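Local structure of 457aa long hypothetical protein (Pyrococcus horikoshii, 2CSU) at residues A[28-42]-A[49-63]. The protein is of unknown function but is probably a multidomain ligase-like protein whose first domain has a Rossmann-type fold of the CoA-binding family. Sequence-based numbering, arbitrary orientation.
Sequences FKNLKEYKKGKVYPV and VQGVKAYKSVKDIPD
Lys32 NZ donates to the backbone O of Gln50 at 2.6 Å, lying in the carbonyl plane with a C=O...N angle of 160°. The acceptor sits in the type I' turn from Val49 to Val52 that joins the two short antiparallel strands 48-49 and 52-53. Beside this bond the Gln50 side chain runs alongside Phe28, the two side chains pointing opposite ways, its amide almost perpendicular to the ring and CD at the ring edge; its NE2 is gripped by the backbone oxygens of Ser17 and Tyr25. Phe28 CG lies anti to the backbone N (chi1 -169°), which carries the ring out from the helix to meet Val52 CB with CZ at 3.8 Å, while Pro41 CB from its own segment rests over one face. Pro41 packs its CD against Val52 CG1 and its CG 3.6 Å from Ala54 CB.

This is the border of a Rossmann-type parallel sheet: strand 38-42 is one of its two outermost strands within this chain, bonded on its inner side to strand 10-14, and the chain returning from the turn runs along its outer side. A single bridge pairs Val42 with Tyr55 there, through the bond from Tyr55 N to Pro41 O at 2.9 Å, backed by a CA-H...O contact from Val42 CA to Tyr55 O. Farther along, Ile61 CG2 stands 3.6 Å from the centroid of the Tyr40 ring, only 3° off its normal, and Ile61 CD1 touches both Tyr40 CB and Val42 CG2. Tyr55 CE2 approaches Tyr40 CD1 obliquely at 3.9 Å. Ser57 OG bonds Gln83 of helix 74-87.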
# COMPACT_ATOMS: atom_id res chain seq x y z
N PHE A 28 -10.51 -22.54 19.30
CA PHE A 28 -9.97 -22.88 20.60
C PHE A 28 -8.46 -22.63 20.66
O PHE A 28 -7.90 -22.20 21.66
CB PHE A 28 -10.26 -24.36 20.86
CG PHE A 28 -9.97 -24.70 22.29
CD1 PHE A 28 -10.72 -24.11 23.31
CD2 PHE A 28 -8.96 -25.60 22.60
CE1 PHE A 28 -10.46 -24.44 24.63
CE2 PHE A 28 -8.71 -25.92 23.93
CZ PHE A 28 -9.46 -25.35 24.95
N LYS A 29 -7.80 -22.94 19.53
CA LYS A 29 -6.36 -22.70 19.44
C LYS A 29 -6.04 -21.24 19.74
O LYS A 29 -5.13 -20.90 20.50
CB LYS A 29 -5.91 -23.05 18.02
CG LYS A 29 -4.66 -22.26 17.61
CD LYS A 29 -3.68 -23.11 16.80
CE LYS A 29 -3.70 -22.77 15.30
NZ LYS A 29 -3.95 -23.98 14.52
N ASN A 30 -6.79 -20.34 19.08
CA ASN A 30 -6.57 -18.92 19.29
C ASN A 30 -6.89 -18.52 20.73
O ASN A 30 -6.27 -17.63 21.30
CB ASN A 30 -7.46 -18.15 18.32
CG ASN A 30 -6.90 -18.28 16.92
OD1 ASN A 30 -5.70 -18.19 16.69
ND2 ASN A 30 -7.82 -18.48 15.96
N LEU A 31 -7.90 -19.11 21.35
CA LEU A 31 -8.27 -18.71 22.70
C LEU A 31 -7.34 -19.25 23.78
O LEU A 31 -7.50 -18.94 24.96
CB LEU A 31 -9.72 -19.12 23.00
CG LEU A 31 -10.74 -18.31 22.19
CD1 LEU A 31 -12.16 -18.76 22.49
CD2 LEU A 31 -10.57 -16.83 22.53
N LYS A 32 -6.36 -20.06 23.38
CA LYS A 32 -5.43 -20.57 24.38
C LYS A 32 -4.52 -19.45 24.89
O LYS A 32 -3.85 -19.56 25.91
CB LYS A 32 -4.58 -21.66 23.72
CG LYS A 32 -5.38 -22.93 23.44
CD LYS A 32 -4.93 -24.10 24.32
CE LYS A 32 -3.83 -24.93 23.67
NZ LYS A 32 -3.75 -26.24 24.32
N GLU A 33 -4.50 -18.35 24.11
CA GLU A 33 -3.68 -17.20 24.49
C GLU A 33 -4.43 -16.26 25.44
O GLU A 33 -3.91 -15.25 25.91
CB GLU A 33 -3.29 -16.45 23.22
CG GLU A 33 -2.33 -17.25 22.34
CD GLU A 33 -2.07 -16.49 21.06
OE1 GLU A 33 -1.79 -15.30 21.13
OE2 GLU A 33 -2.17 -17.10 19.99
N TYR A 34 -5.70 -16.59 25.70
CA TYR A 34 -6.51 -15.75 26.57
C TYR A 34 -6.48 -16.24 28.02
O TYR A 34 -7.03 -17.27 28.38
CB TYR A 34 -7.94 -15.75 26.03
CG TYR A 34 -8.78 -14.79 26.79
CD1 TYR A 34 -8.59 -13.42 26.62
CD2 TYR A 34 -9.71 -15.25 27.72
CE1 TYR A 34 -9.34 -12.52 27.36
CE2 TYR A 34 -10.45 -14.35 28.47
CZ TYR A 34 -10.27 -12.99 28.30
OH TYR A 34 -11.02 -12.09 29.02
N LYS A 35 -5.78 -15.46 28.88
CA LYS A 35 -5.59 -15.89 30.26
C LYS A 35 -6.25 -14.94 31.28
O LYS A 35 -6.21 -15.16 32.48
CB LYS A 35 -4.09 -15.96 30.53
CG LYS A 35 -3.32 -16.58 29.36
CD LYS A 35 -2.97 -18.04 29.61
CE LYS A 35 -1.84 -18.54 28.70
NZ LYS A 35 -2.33 -19.62 27.86
N LYS A 36 -6.82 -13.84 30.76
CA LYS A 36 -7.54 -12.95 31.66
C LYS A 36 -8.90 -13.56 32.05
O LYS A 36 -9.74 -12.95 32.70
CB LYS A 36 -7.73 -11.60 30.98
CG LYS A 36 -7.12 -10.46 31.79
CD LYS A 36 -7.83 -9.13 31.57
CE LYS A 36 -7.10 -7.97 32.25
NZ LYS A 36 -7.89 -6.75 32.10
N GLY A 37 -9.10 -14.80 31.57
CA GLY A 37 -10.33 -15.53 31.88
C GLY A 37 -10.19 -16.98 31.42
O GLY A 37 -9.35 -17.33 30.60
N LYS A 38 -11.04 -17.86 32.00
CA LYS A 38 -10.93 -19.28 31.68
C LYS A 38 -11.68 -19.64 30.39
O LYS A 38 -12.75 -19.13 30.10
CB LYS A 38 -11.50 -20.07 32.86
CG LYS A 38 -10.63 -19.97 34.11
CD LYS A 38 -11.45 -20.00 35.40
CE LYS A 38 -10.79 -19.22 36.54
NZ LYS A 38 -9.95 -20.11 37.34
N VAL A 39 -11.07 -20.53 29.61
CA VAL A 39 -11.64 -21.00 28.35
C VAL A 39 -11.84 -22.50 28.45
O VAL A 39 -10.89 -23.23 28.73
CB VAL A 39 -10.69 -20.69 27.18
CG1 VAL A 39 -11.31 -21.12 25.85
CG2 VAL A 39 -10.36 -19.21 27.17
N TYR A 40 -13.07 -22.96 28.21
CA TYR A 40 -13.40 -24.38 28.28
C TYR A 40 -13.81 -24.95 26.93
O TYR A 40 -14.66 -24.38 26.25
CB TYR A 40 -14.57 -24.60 29.26
CG TYR A 40 -14.37 -24.02 30.63
CD1 TYR A 40 -13.84 -24.78 31.67
CD2 TYR A 40 -14.69 -22.68 30.89
CE1 TYR A 40 -13.64 -24.23 32.93
CE2 TYR A 40 -14.50 -22.13 32.15
CZ TYR A 40 -13.97 -22.90 33.16
OH TYR A 40 -13.77 -22.34 34.41
N PRO A 41 -13.22 -26.08 26.52
CA PRO A 41 -13.59 -26.67 25.23
C PRO A 41 -14.80 -27.58 25.39
O PRO A 41 -14.79 -28.51 26.22
CB PRO A 41 -12.34 -27.45 24.85
CG PRO A 41 -11.87 -27.97 26.21
CD PRO A 41 -12.05 -26.76 27.11
N VAL A 42 -15.85 -27.33 24.61
CA VAL A 42 -17.05 -28.15 24.68
C VAL A 42 -17.22 -28.94 23.40
O VAL A 42 -17.47 -28.37 22.34
CB VAL A 42 -18.32 -27.30 24.88
CG1 VAL A 42 -19.56 -28.17 24.70
CG2 VAL A 42 -18.32 -26.67 26.27
N VAL A 49 -9.46 -31.59 24.38
CA VAL A 49 -9.27 -30.94 23.11
C VAL A 49 -8.00 -30.13 23.20
O VAL A 49 -7.86 -29.26 24.06
CB VAL A 49 -10.46 -30.00 22.76
CG1 VAL A 49 -10.15 -29.21 21.50
CG2 VAL A 49 -11.71 -30.83 22.54
N GLN A 50 -7.07 -30.42 22.29
CA GLN A 50 -5.81 -29.72 22.27
C GLN A 50 -5.15 -29.72 23.65
O GLN A 50 -4.54 -28.74 24.07
CB GLN A 50 -6.03 -28.30 21.73
CG GLN A 50 -6.26 -28.29 20.22
CD GLN A 50 -6.67 -26.94 19.67
OE1 GLN A 50 -5.96 -25.95 19.82
NE2 GLN A 50 -7.83 -26.89 19.00
N GLY A 51 -5.29 -30.84 24.35
CA GLY A 51 -4.68 -31.00 25.66
C GLY A 51 -5.47 -30.47 26.84
O GLY A 51 -5.02 -30.60 27.98
N VAL A 52 -6.63 -29.88 26.57
CA VAL A 52 -7.46 -29.34 27.63
C VAL A 52 -8.73 -30.16 27.87
O VAL A 52 -9.41 -30.60 26.93
CB VAL A 52 -7.86 -27.86 27.34
CG1 VAL A 52 -8.72 -27.32 28.47
CG2 VAL A 52 -6.61 -27.00 27.19
N LYS A 53 -9.03 -30.37 29.15
CA LYS A 53 -10.22 -31.11 29.58
C LYS A 53 -11.43 -30.51 28.91
O LYS A 53 -11.70 -29.32 29.02
CB LYS A 53 -10.43 -31.05 31.13
CG LYS A 53 -11.43 -32.11 31.70
CD LYS A 53 -12.37 -31.63 32.86
CE LYS A 53 -13.28 -32.76 33.44
NZ LYS A 53 -13.02 -32.95 34.88
N ALA A 54 -12.20 -31.34 28.23
CA ALA A 54 -13.39 -30.86 27.54
C ALA A 54 -14.67 -31.38 28.17
O ALA A 54 -14.67 -32.38 28.89
CB ALA A 54 -13.32 -31.27 26.08
N TYR A 55 -15.77 -30.69 27.89
CA TYR A 55 -17.07 -31.07 28.42
C TYR A 55 -18.04 -31.40 27.29
O TYR A 55 -18.00 -30.77 26.22
CB TYR A 55 -17.63 -29.94 29.29
CG TYR A 55 -16.78 -29.67 30.52
CD1 TYR A 55 -16.94 -30.43 31.69
CD2 TYR A 55 -15.79 -28.69 30.50
CE1 TYR A 55 -16.13 -30.22 32.81
CE2 TYR A 55 -14.97 -28.47 31.62
CZ TYR A 55 -15.15 -29.23 32.76
OH TYR A 55 -14.35 -29.00 33.86
N LYS A 56 -18.89 -32.39 27.54
CA LYS A 56 -19.88 -32.84 26.56
C LYS A 56 -20.91 -31.75 26.27
O LYS A 56 -21.44 -31.63 25.17
CB LYS A 56 -20.58 -34.07 27.14
CG LYS A 56 -19.66 -35.30 27.18
CD LYS A 56 -20.17 -36.38 28.14
CE LYS A 56 -19.14 -37.49 28.36
NZ LYS A 56 -18.05 -36.98 29.19
N SER A 57 -21.21 -30.96 27.31
CA SER A 57 -22.15 -29.87 27.14
C SER A 57 -21.75 -28.66 27.98
O SER A 57 -21.07 -28.76 29.00
CB SER A 57 -23.54 -30.36 27.57
OG SER A 57 -24.39 -29.24 27.77
N VAL A 58 -22.15 -27.47 27.50
CA VAL A 58 -21.81 -26.25 28.22
C VAL A 58 -22.45 -26.21 29.61
O VAL A 58 -22.16 -25.37 30.44
CB VAL A 58 -22.29 -25.05 27.40
CG1 VAL A 58 -23.81 -25.13 27.22
CG2 VAL A 58 -21.94 -23.76 28.10
N LYS A 59 -23.39 -27.15 29.83
CA LYS A 59 -24.08 -27.19 31.11
C LYS A 59 -23.21 -27.81 32.21
O LYS A 59 -23.40 -27.59 33.39
CB LYS A 59 -25.36 -28.01 30.94
CG LYS A 59 -26.48 -27.22 30.26
CD LYS A 59 -27.44 -28.13 29.50
CE LYS A 59 -28.38 -28.91 30.43
NZ LYS A 59 -29.50 -29.44 29.66
N ASP A 60 -22.24 -28.64 31.77
CA ASP A 60 -21.45 -29.39 32.74
C ASP A 60 -20.29 -28.59 33.31
O ASP A 60 -19.62 -28.99 34.25
CB ASP A 60 -20.93 -30.66 32.06
CG ASP A 60 -22.09 -31.42 31.44
OD1 ASP A 60 -23.08 -31.63 32.14
OD2 ASP A 60 -21.99 -31.81 30.27
N ILE A 61 -20.01 -27.44 32.68
CA ILE A 61 -18.93 -26.59 33.18
C ILE A 61 -19.23 -26.03 34.59
O ILE A 61 -20.17 -25.28 34.80
CB ILE A 61 -18.72 -25.43 32.19
CG1 ILE A 61 -18.33 -25.97 30.82
CG2 ILE A 61 -17.57 -24.53 32.68
CD1 ILE A 61 -18.08 -24.84 29.81
N PRO A 62 -18.40 -26.45 35.56
CA PRO A 62 -18.55 -26.03 36.96
C PRO A 62 -18.53 -24.50 37.15
O PRO A 62 -19.30 -23.93 37.91
CB PRO A 62 -17.42 -26.69 37.76
CG PRO A 62 -16.86 -27.82 36.91
CD PRO A 62 -17.26 -27.35 35.44
N ASP A 63 -17.57 -23.84 36.47
CA ASP A 63 -17.44 -22.39 36.63
C ASP A 63 -18.53 -21.63 35.86
O ASP A 63 -19.35 -22.21 35.15
CB ASP A 63 -16.05 -22.02 36.10
CG ASP A 63 -15.81 -20.52 36.22
OD1 ASP A 63 -15.93 -20.01 37.33
OD2 ASP A 63 -15.39 -19.92 35.23